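Local coordinates for protein cruciform cutting endonuclease 1, mitochondrial (Schizosaccharomyces pombe, PDB 1KCF) that resolves four-way (Holliday) DNA junctions in mitochondria, cutting at the point of strand exchange after CT or TT sequences as a homodimeric, magnesium-dependent endonuclease, at residues E117-R122 against M228-L233; L164-K169 against S236-W241; L43-D46 against N51-Y54. All coordinates share one frame; numbering follows the deposited sequence.

In the fold
The three contacts belong to one RNase H-like domain, whose central sheet places strand 42-47 between strands 113-118 and 52-59, with 162-165 at one edge. Interaction 3 pairs strands 42-47 and 52-59 and holds D46; interaction 1 sets helix 224-253, with D230, against the end of strand 113-118. They meet at the magnesium site: the carboxylate oxygens D46 OD2 and D230 OD2, like charges, come within 2.6 Å, and the centres of the two contacts are about 7 Å apart. Interaction 2 packs the same helix further along, its centre about 11 Å from that of interaction 1; E117 joins them, OE2 lying 3.6 Å from L166 CB. Between interactions 2 and 3 the nearest atoms are about 7 Å apart.

Interaction 1 (E117-R122 against M228-L233); sequences ERQRYR and MADSAL
Beside the magnesium site of this RuvC-family resolvase, Q119, just past the end of strand 113-118, meets D230 on helix 224-253, one of the two magnesium-binding aspartates. Q119 NE2 lies 3.4 Å from D230 OD2; the amide and carboxylate planes are 44° apart and the two side chains meet at an oblique angle. The CA atoms of Q119 and D230, 7.9 Å apart, are the nearest of the two segments. Q119 covers this gap with CG anti to its own backbone N (chi1 177°) and a bend at chi2 (68°), which swings the amide round to the helix.

A second route between the segments runs through water. One molecule lies 2.9 Å from E117 OE1 and 2.7 Å from D230 OD2, within hydrogen-bonding distance of both; with more acceptors around it than protons, which of them receive its two protons is not settled. The two carboxylates themselves stay apart, E117 OE1 being 4.9 Å from D230 OD2. In the RNase H-like fold, acidic side chains from the central sheet and from a C-terminal helix converge on the catalytic metals, and D46 and D230, both magnesium ligands, follow this pattern.

Outside the two segments, R191 forms a salt bridge with D230 OD1 and the hydroxyl of Y172 a hydrogen bond with the same oxygen. Two partners on OD1 would limit rotation of the carboxylate. The other oxygen of E117, OE2, is hydrogen-bonded to T171 OG1, which ties the strand end to helix 168-179.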
loop_
_atom_site.group_PDB
_atom_site.type_symbol
_atom_site.label_atom_id
_atom_site.label_comp_id
_atom_site.label_asym_id
_atom_site.label_seq_id
_atom_site.Cartn_x
_atom_site.Cartn_y
_atom_site.Cartn_z
ATOM N N GLU A 117 1.954 -6.135 -12.069
ATOM C CA GLU A 117 0.712 -5.869 -12.763
ATOM C C GLU A 117 -0.371 -6.526 -11.928
ATOM O O GLU A 117 -0.119 -7.526 -11.267
ATOM C CB GLU A 117 0.782 -6.484 -14.159
ATOM C CG GLU A 117 -0.362 -6.166 -15.073
ATOM C CD GLU A 117 -0.034 -6.492 -16.520
ATOM O OE1 GLU A 117 -0.876 -7.122 -17.191
ATOM O OE2 GLU A 117 1.063 -6.114 -16.990
ATOM N N ARG A 118 -1.564 -5.955 -11.920
ATOM C CA ARG A 118 -2.654 -6.549 -11.153
ATOM C C ARG A 118 -3.194 -7.733 -11.935
ATOM O O ARG A 118 -3.253 -7.699 -13.163
ATOM C CB ARG A 118 -3.791 -5.546 -10.939
ATOM C CG ARG A 118 -3.518 -4.457 -9.923
ATOM C CD ARG A 118 -4.710 -3.504 -9.841
ATOM N NE ARG A 118 -4.531 -2.478 -8.818
ATOM C CZ ARG A 118 -3.608 -1.522 -8.862
ATOM N NH1 ARG A 118 -2.768 -1.450 -9.889
ATOM N NH2 ARG A 118 -3.520 -0.643 -7.872
ATOM N N GLN A 119 -3.582 -8.784 -11.227
ATOM C CA GLN A 119 -4.138 -9.947 -11.893
ATOM C C GLN A 119 -5.461 -9.509 -12.519
ATOM O O GLN A 119 -6.033 -8.491 -12.126
ATOM C CB GLN A 119 -4.386 -11.073 -10.885
ATOM C CG GLN A 119 -5.038 -12.303 -11.493
ATOM C CD GLN A 119 -4.128 -13.032 -12.464
ATOM O OE1 GLN A 119 -3.160 -13.675 -12.056
ATOM N NE2 GLN A 119 -4.431 -12.933 -13.755
ATOM N N ARG A 120 -5.929 -10.256 -13.512
ATOM C CA ARG A 120 -7.198 -9.928 -14.149
ATOM C C ARG A 120 -8.314 -10.267 -13.161
ATOM O O ARG A 120 -8.310 -11.337 -12.562
ATOM C CB ARG A 120 -7.368 -10.741 -15.424
ATOM N N TYR A 121 -9.257 -9.354 -12.976
ATOM C CA TYR A 121 -10.367 -9.610 -12.062
ATOM C C TYR A 121 -11.297 -10.711 -12.589
ATOM O O TYR A 121 -11.536 -10.810 -13.793
ATOM C CB TYR A 121 -11.195 -8.340 -11.842
ATOM C CG TYR A 121 -12.445 -8.577 -11.019
ATOM C CD1 TYR A 121 -12.373 -8.740 -9.633
ATOM C CD2 TYR A 121 -13.698 -8.668 -11.629
ATOM C CE1 TYR A 121 -13.521 -8.989 -8.877
ATOM C CE2 TYR A 121 -14.853 -8.917 -10.884
ATOM C CZ TYR A 121 -14.759 -9.076 -9.509
ATOM O OH TYR A 121 -15.893 -9.314 -8.767
ATOM N N ARG A 122 -11.797 -11.537 -11.676
ATOM C CA ARG A 122 -12.744 -12.605 -11.997
ATOM C C ARG A 122 -13.856 -12.516 -10.962
ATOM O O ARG A 122 -13.579 -12.542 -9.767
ATOM C CB ARG A 122 -12.097 -13.984 -11.899
ATOM C CG ARG A 122 -11.214 -14.349 -13.055
ATOM C CD ARG A 122 -11.198 -15.853 -13.257
ATOM N NE ARG A 122 -10.107 -16.253 -14.140
ATOM C CZ ARG A 122 -8.834 -16.324 -13.760
ATOM N NH1 ARG A 122 -8.496 -16.028 -12.511
ATOM N NH2 ARG A 122 -7.900 -16.689 -14.630
ATOM N N MET A 228 -1.150 -18.675 -14.939
ATOM C CA MET A 228 0.274 -18.845 -15.230
ATOM C C MET A 228 0.614 -18.187 -16.562
ATOM O O MET A 228 1.666 -17.568 -16.715
ATOM C CB MET A 228 0.650 -20.331 -15.319
ATOM C CG MET A 228 0.522 -21.118 -14.027
ATOM S SD MET A 228 1.321 -22.736 -14.161
ATOM C CE MET A 228 0.107 -23.659 -15.047
ATOM N N ALA A 229 -0.278 -18.344 -17.530
ATOM C CA ALA A 229 -0.071 -17.772 -18.849
ATOM C C ALA A 229 -0.008 -16.260 -18.714
ATOM O O ALA A 229 0.784 -15.598 -19.383
ATOM C CB ALA A 229 -1.209 -18.174 -19.781
ATOM N N ASP A 230 -0.830 -15.718 -17.826
ATOM C CA ASP A 230 -0.857 -14.280 -17.617
ATOM C C ASP A 230 0.515 -13.737 -17.208
ATOM O O ASP A 230 1.029 -12.810 -17.836
ATOM C CB ASP A 230 -1.892 -13.918 -16.557
ATOM C CG ASP A 230 -2.516 -12.563 -16.801
ATOM O OD1 ASP A 230 -3.225 -12.426 -17.823
ATOM O OD2 ASP A 230 -2.294 -11.638 -15.987
ATOM N N SER A 231 1.116 -14.309 -16.167
ATOM C CA SER A 231 2.424 -13.829 -15.729
ATOM C C SER A 231 3.509 -14.096 -16.771
ATOM O O SER A 231 4.454 -13.318 -16.902
ATOM C CB SER A 231 2.821 -14.455 -14.379
ATOM O OG SER A 231 2.967 -15.862 -14.467
ATOM N N ALA A 232 3.378 -15.191 -17.516
ATOM C CA ALA A 232 4.366 -15.516 -18.538
ATOM C C ALA A 232 4.311 -14.483 -19.668
ATOM O O ALA A 232 5.339 -14.116 -20.232
ATOM C CB ALA A 232 4.116 -16.919 -19.089
ATOM N N LEU A 233 3.111 -14.012 -19.995
ATOM C CA LEU A 233 2.955 -13.012 -21.053
ATOM C C LEU A 233 3.459 -11.656 -20.589
ATOM O O LEU A 233 3.887 -10.832 -21.401
ATOM C CB LEU A 233 1.491 -12.897 -21.483
ATOM C CG LEU A 233 0.907 -14.082 -22.252
ATOM C CD1 LEU A 233 -0.598 -13.948 -22.315
ATOM C CD2 LEU A 233 1.509 -14.135 -23.651
HETATM O O HOH W 1 -2.535 -9.004 -15.794
#

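Interaction 2 (L164-K169 against S236-W241); sequences LSLSPK and SGWMRW
Apolar contact between two leucines and two tryptophans makes up the whole of this interface. L164, in edge strand 162-165, brings CD1 to 3.6 Å from W238 CZ2, and the same methyl lies 3.8 Å from W238 NE1, so a single branch meets both rings of the indole. L166, in the loop that follows, approaches the indole near CD1: both of its methyls reach this atom, with L166 CD2 3.9 Å from W238 CD1. The two leucine side chains cross that of W238 at about a right angle. A chi1 of -177° turns the W238 indole away from its own backbone N and carries it off the helix towards the strand. L166 also extends CD1 to W241 CZ3, a looser contact at 4.3 Å, and is thus the one residue of 164-169 that touches both tryptophans.

These residues join the edge of the RNase H-like sheet to the long C-terminal helix 224-253, about two to three turns beyond magnesium ligand D230. The sheet continues under the indole, since W238 also packs on V113 and L115 of strand 113-118 and on V42 of strand 42-47.

Aromatic contacts gather at W241. Next to the helix backbone, its ring has G237 O 3.0 Å above its plane, displaced towards the rim, and the ring of Y174 meets W241 edge-to-face.

Polar interactions lead outside the two segments. S167 is the N-cap of helix 168-179: its side chain caps a backbone N of the first turn, and OG is also hydrogen-bonded to S170 OG. On the sheet face opposite L164 and L166, S165 OG is hydrogen-bonded to Y143 OH, and S165 packs against P91 of the second subunit.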
loop_
_atom_site.group_PDB
_atom_site.type_symbol
_atom_site.label_atom_id
_atom_site.label_comp_id
_atom_site.label_asym_id
_atom_site.label_seq_id
_atom_site.Cartn_x
_atom_site.Cartn_y
_atom_site.Cartn_z
ATOM N N LEU A 164 8.932 -2.156 -11.576
ATOM C CA LEU A 164 8.162 -1.475 -12.603
ATOM C C LEU A 164 6.711 -1.938 -12.653
ATOM O O LEU A 164 6.421 -3.134 -12.585
ATOM C CB LEU A 164 8.812 -1.708 -13.975
ATOM C CG LEU A 164 10.308 -1.404 -14.114
ATOM C CD1 LEU A 164 10.814 -1.966 -15.431
ATOM C CD2 LEU A 164 10.558 0.104 -14.044
ATOM N N SER A 165 5.798 -0.980 -12.749
ATOM C CA SER A 165 4.390 -1.309 -12.863
ATOM C C SER A 165 4.065 -1.203 -14.344
ATOM O O SER A 165 4.453 -0.237 -15.008
ATOM C CB SER A 165 3.521 -0.334 -12.071
ATOM O OG SER A 165 3.708 -0.512 -10.679
ATOM N N LEU A 166 3.374 -2.208 -14.862
ATOM C CA LEU A 166 3.006 -2.216 -16.259
ATOM C C LEU A 166 1.494 -2.201 -16.362
ATOM O O LEU A 166 0.794 -2.650 -15.453
ATOM C CB LEU A 166 3.555 -3.469 -16.945
ATOM C CG LEU A 166 5.027 -3.794 -16.676
ATOM C CD1 LEU A 166 5.394 -5.077 -17.402
ATOM C CD2 LEU A 166 5.917 -2.633 -17.128
ATOM N N SER A 167 0.988 -1.671 -17.465
ATOM C CA SER A 167 -0.444 -1.633 -17.663
ATOM C C SER A 167 -0.842 -2.907 -18.394
ATOM O O SER A 167 -0.207 -3.300 -19.374
ATOM C CB SER A 167 -0.844 -0.416 -18.498
ATOM O OG SER A 167 -0.340 -0.519 -19.817
ATOM N N PRO A 168 -1.887 -3.585 -17.908
ATOM C CA PRO A 168 -2.337 -4.816 -18.562
ATOM C C PRO A 168 -2.592 -4.562 -20.049
ATOM O O PRO A 168 -2.332 -5.421 -20.895
ATOM C CB PRO A 168 -3.614 -5.153 -17.801
ATOM C CG PRO A 168 -3.289 -4.679 -16.406
ATOM C CD PRO A 168 -2.642 -3.333 -16.666
ATOM N N LYS A 169 -3.100 -3.370 -20.355
ATOM C CA LYS A 169 -3.403 -2.987 -21.732
ATOM C C LYS A 169 -2.184 -3.152 -22.632
ATOM O O LYS A 169 -2.266 -3.768 -23.693
ATOM C CB LYS A 169 -3.903 -1.543 -21.782
ATOM N N SER A 236 7.635 -12.219 -20.575
ATOM C CA SER A 236 8.115 -12.355 -21.945
ATOM C C SER A 236 7.763 -11.129 -22.777
ATOM O O SER A 236 8.546 -10.703 -23.628
ATOM C CB SER A 236 7.546 -13.618 -22.600
ATOM O OG SER A 236 6.150 -13.522 -22.807
ATOM N N GLY A 237 6.590 -10.557 -22.527
ATOM C CA GLY A 237 6.182 -9.382 -23.271
ATOM C C GLY A 237 7.118 -8.216 -23.006
ATOM O O GLY A 237 7.552 -7.533 -23.929
ATOM N N TRP A 238 7.441 -7.993 -21.739
ATOM C CA TRP A 238 8.322 -6.896 -21.361
ATOM C C TRP A 238 9.756 -7.101 -21.862
ATOM O O TRP A 238 10.427 -6.154 -22.276
ATOM C CB TRP A 238 8.338 -6.746 -19.842
ATOM C CG TRP A 238 9.161 -5.596 -19.365
ATOM C CD1 TRP A 238 8.765 -4.294 -19.250
ATOM C CD2 TRP A 238 10.522 -5.644 -18.937
ATOM N NE1 TRP A 238 9.799 -3.527 -18.768
ATOM C CE2 TRP A 238 10.894 -4.333 -18.567
ATOM C CE3 TRP A 238 11.473 -6.666 -18.827
ATOM C CZ2 TRP A 238 12.167 -4.016 -18.096
ATOM C CZ3 TRP A 238 12.744 -6.353 -18.357
ATOM C CH2 TRP A 238 13.077 -5.036 -17.998
ATOM N N MET A 239 10.232 -8.336 -21.806
ATOM C CA MET A 239 11.584 -8.622 -22.252
ATOM C C MET A 239 11.725 -8.380 -23.745
ATOM O O MET A 239 12.774 -7.937 -24.207
ATOM C CB MET A 239 11.956 -10.060 -21.905
ATOM C CG MET A 239 12.156 -10.274 -20.416
ATOM S SD MET A 239 12.127 -12.013 -19.953
ATOM C CE MET A 239 13.442 -12.623 -20.930
ATOM N N ARG A 240 10.666 -8.658 -24.499
ATOM C CA ARG A 240 10.708 -8.444 -25.935
ATOM C C ARG A 240 10.688 -6.954 -26.230
ATOM O O ARG A 240 11.320 -6.504 -27.187
ATOM C CB ARG A 240 9.534 -9.146 -26.627
ATOM C CG ARG A 240 9.553 -10.664 -26.471
ATOM C CD ARG A 240 8.526 -11.346 -27.372
ATOM N NE ARG A 240 8.963 -11.398 -28.766
ATOM C CZ ARG A 240 8.242 -11.905 -29.761
ATOM N NH1 ARG A 240 7.040 -12.410 -29.526
ATOM N NH2 ARG A 240 8.726 -11.910 -30.996
ATOM N N TRP A 241 9.975 -6.182 -25.408
ATOM C CA TRP A 241 9.924 -4.737 -25.611
ATOM C C TRP A 241 11.328 -4.180 -25.502
ATOM O O TRP A 241 11.751 -3.371 -26.326
ATOM C CB TRP A 241 9.054 -4.040 -24.560
ATOM C CG TRP A 241 7.613 -4.415 -24.584
ATOM C CD1 TRP A 241 6.931 -4.985 -25.616
ATOM C CD2 TRP A 241 6.666 -4.238 -23.523
ATOM N NE1 TRP A 241 5.617 -5.179 -25.266
ATOM C CE2 TRP A 241 5.426 -4.730 -23.985
ATOM C CE3 TRP A 241 6.742 -3.710 -22.227
ATOM C CZ2 TRP A 241 4.268 -4.713 -23.195
ATOM C CZ3 TRP A 241 5.589 -3.694 -21.439
ATOM C CH2 TRP A 241 4.371 -4.193 -21.929
#

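Interaction 3 (L43-D46 against N51-Y54); sequences LGID and NFSY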
loop_
_atom_site.group_PDB
_atom_site.type_symbol
_atom_site.label_atom_id
_atom_site.label_comp_id
_atom_site.label_asym_id
_atom_site.label_seq_id
_atom_site.Cartn_x
_atom_site.Cartn_y
_atom_site.Cartn_z
ATOM N N LEU A 43 11.590 -10.852 -12.857
ATOM C CA LEU A 43 10.492 -11.450 -12.104
ATOM C C LEU A 43 9.158 -10.767 -12.408
ATOM O O LEU A 43 8.905 -9.648 -11.960
ATOM C CB LEU A 43 10.771 -11.378 -10.600
ATOM C CG LEU A 43 9.673 -11.971 -9.709
ATOM C CD1 LEU A 43 9.579 -13.476 -9.931
ATOM C CD2 LEU A 43 9.976 -11.668 -8.246
ATOM N N GLY A 44 8.318 -11.444 -13.183
ATOM C CA GLY A 44 7.015 -10.901 -13.518
ATOM C C GLY A 44 5.997 -11.342 -12.485
ATOM O O GLY A 44 5.876 -12.533 -12.202
ATOM N N ILE A 45 5.261 -10.388 -11.923
ATOM C CA ILE A 45 4.267 -10.701 -10.904
ATOM C C ILE A 45 2.853 -10.221 -11.213
ATOM O O ILE A 45 2.632 -9.064 -11.573
ATOM C CB ILE A 45 4.676 -10.117 -9.543
ATOM C CG1 ILE A 45 5.971 -10.772 -9.067
ATOM C CG2 ILE A 45 3.562 -10.334 -8.529
ATOM C CD1 ILE A 45 6.519 -10.174 -7.794
ATOM N N ASP A 46 1.904 -11.137 -11.071
ATOM C CA ASP A 46 0.492 -10.849 -11.286
ATOM C C ASP A 46 -0.126 -10.778 -9.901
ATOM O O ASP A 46 -0.380 -11.814 -9.283
ATOM C CB ASP A 46 -0.167 -11.976 -12.072
ATOM C CG ASP A 46 -0.584 -11.548 -13.451
ATOM O OD1 ASP A 46 -1.235 -10.491 -13.568
ATOM O OD2 ASP A 46 -0.264 -12.274 -14.414
ATOM N N ASN A 51 -4.733 -16.111 -6.006
ATOM C CA ASN A 51 -4.170 -16.531 -7.284
ATOM C C ASN A 51 -2.959 -15.681 -7.661
ATOM O O ASN A 51 -2.865 -15.146 -8.772
ATOM C CB ASN A 51 -5.219 -16.483 -8.403
ATOM C CG ASN A 51 -5.710 -15.083 -8.695
ATOM O OD1 ASN A 51 -6.331 -14.844 -9.729
ATOM N ND2 ASN A 51 -5.447 -14.153 -7.785
ATOM N N PHE A 52 -2.040 -15.553 -6.712
ATOM C CA PHE A 52 -0.812 -14.801 -6.926
ATOM C C PHE A 52 -0.044 -15.585 -7.979
ATOM O O PHE A 52 0.145 -16.791 -7.844
ATOM C CB PHE A 52 -0.004 -14.742 -5.625
ATOM C CG PHE A 52 1.298 -13.993 -5.742
ATOM C CD1 PHE A 52 1.330 -12.607 -5.649
ATOM C CD2 PHE A 52 2.491 -14.678 -5.934
ATOM C CE1 PHE A 52 2.537 -11.912 -5.743
ATOM C CE2 PHE A 52 3.701 -13.996 -6.031
ATOM C CZ PHE A 52 3.727 -12.611 -5.934
ATOM N N SER A 53 0.381 -14.917 -9.039
ATOM C CA SER A 53 1.126 -15.605 -10.079
ATOM C C SER A 53 2.440 -14.887 -10.356
ATOM O O SER A 53 2.518 -13.667 -10.251
ATOM C CB SER A 53 0.300 -15.688 -11.362
ATOM O OG SER A 53 0.987 -16.435 -12.350
ATOM N N TYR A 54 3.469 -15.650 -10.705
ATOM C CA TYR A 54 4.772 -15.069 -10.998
ATOM C C TYR A 54 5.506 -15.906 -12.036
ATOM O O TYR A 54 5.272 -17.109 -12.163
ATOM C CB TYR A 54 5.608 -14.981 -9.714
ATOM C CG TYR A 54 6.056 -16.321 -9.176
ATOM C CD1 TYR A 54 7.185 -16.959 -9.691
ATOM C CD2 TYR A 54 5.341 -16.965 -8.163
ATOM C CE1 TYR A 54 7.593 -18.203 -9.219
ATOM C CE2 TYR A 54 5.739 -18.210 -7.682
ATOM C CZ TYR A 54 6.869 -18.823 -8.215
ATOM O OH TYR A 54 7.279 -20.056 -7.749
#
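Strands 43-46 and 52-54 run antiparallel, their axes 4.6 Å apart at closest approach and their directions 159° apart, with D46 and S53 forming a hydrogen-bonded pair. D46 N donates to S53 O over 2.7 Å in a nearly straight bond (175° at the hydrogen), while the return bond from S53 N to D46 O is longer, at 3.2 Å. I45 and Y54 form the adjoining non-hydrogen-bonded pair, where Y54 CA makes a CA-H...O contact of 3.0 Å with G44 O.

On the I45 face, the CG2 methyl of I45 reaches the outer end of the F52 ring, 3.4 Å from CE1. With chi1 at 179°, the F52 ring extends away from its backbone N and across to the neighbouring strand. L43 CD1 sits 4.2 Å from Y54 CD1. This is the first hairpin of the RNase H-like fold, and helix 91-109 covers the face: L105 packs on both I45 and F52, and F109 on L43.

On the other face, the CB atoms of D46 and S53 stand 3.8 Å apart beneath helix 224-253. S53 OG is hydrogen-bonded to D227 O and probably to S231 OG, the proton between the hydroxyls not being assigned; these link the hairpin to that helix, while D46, a magnesium ligand, packs against S231 and I234.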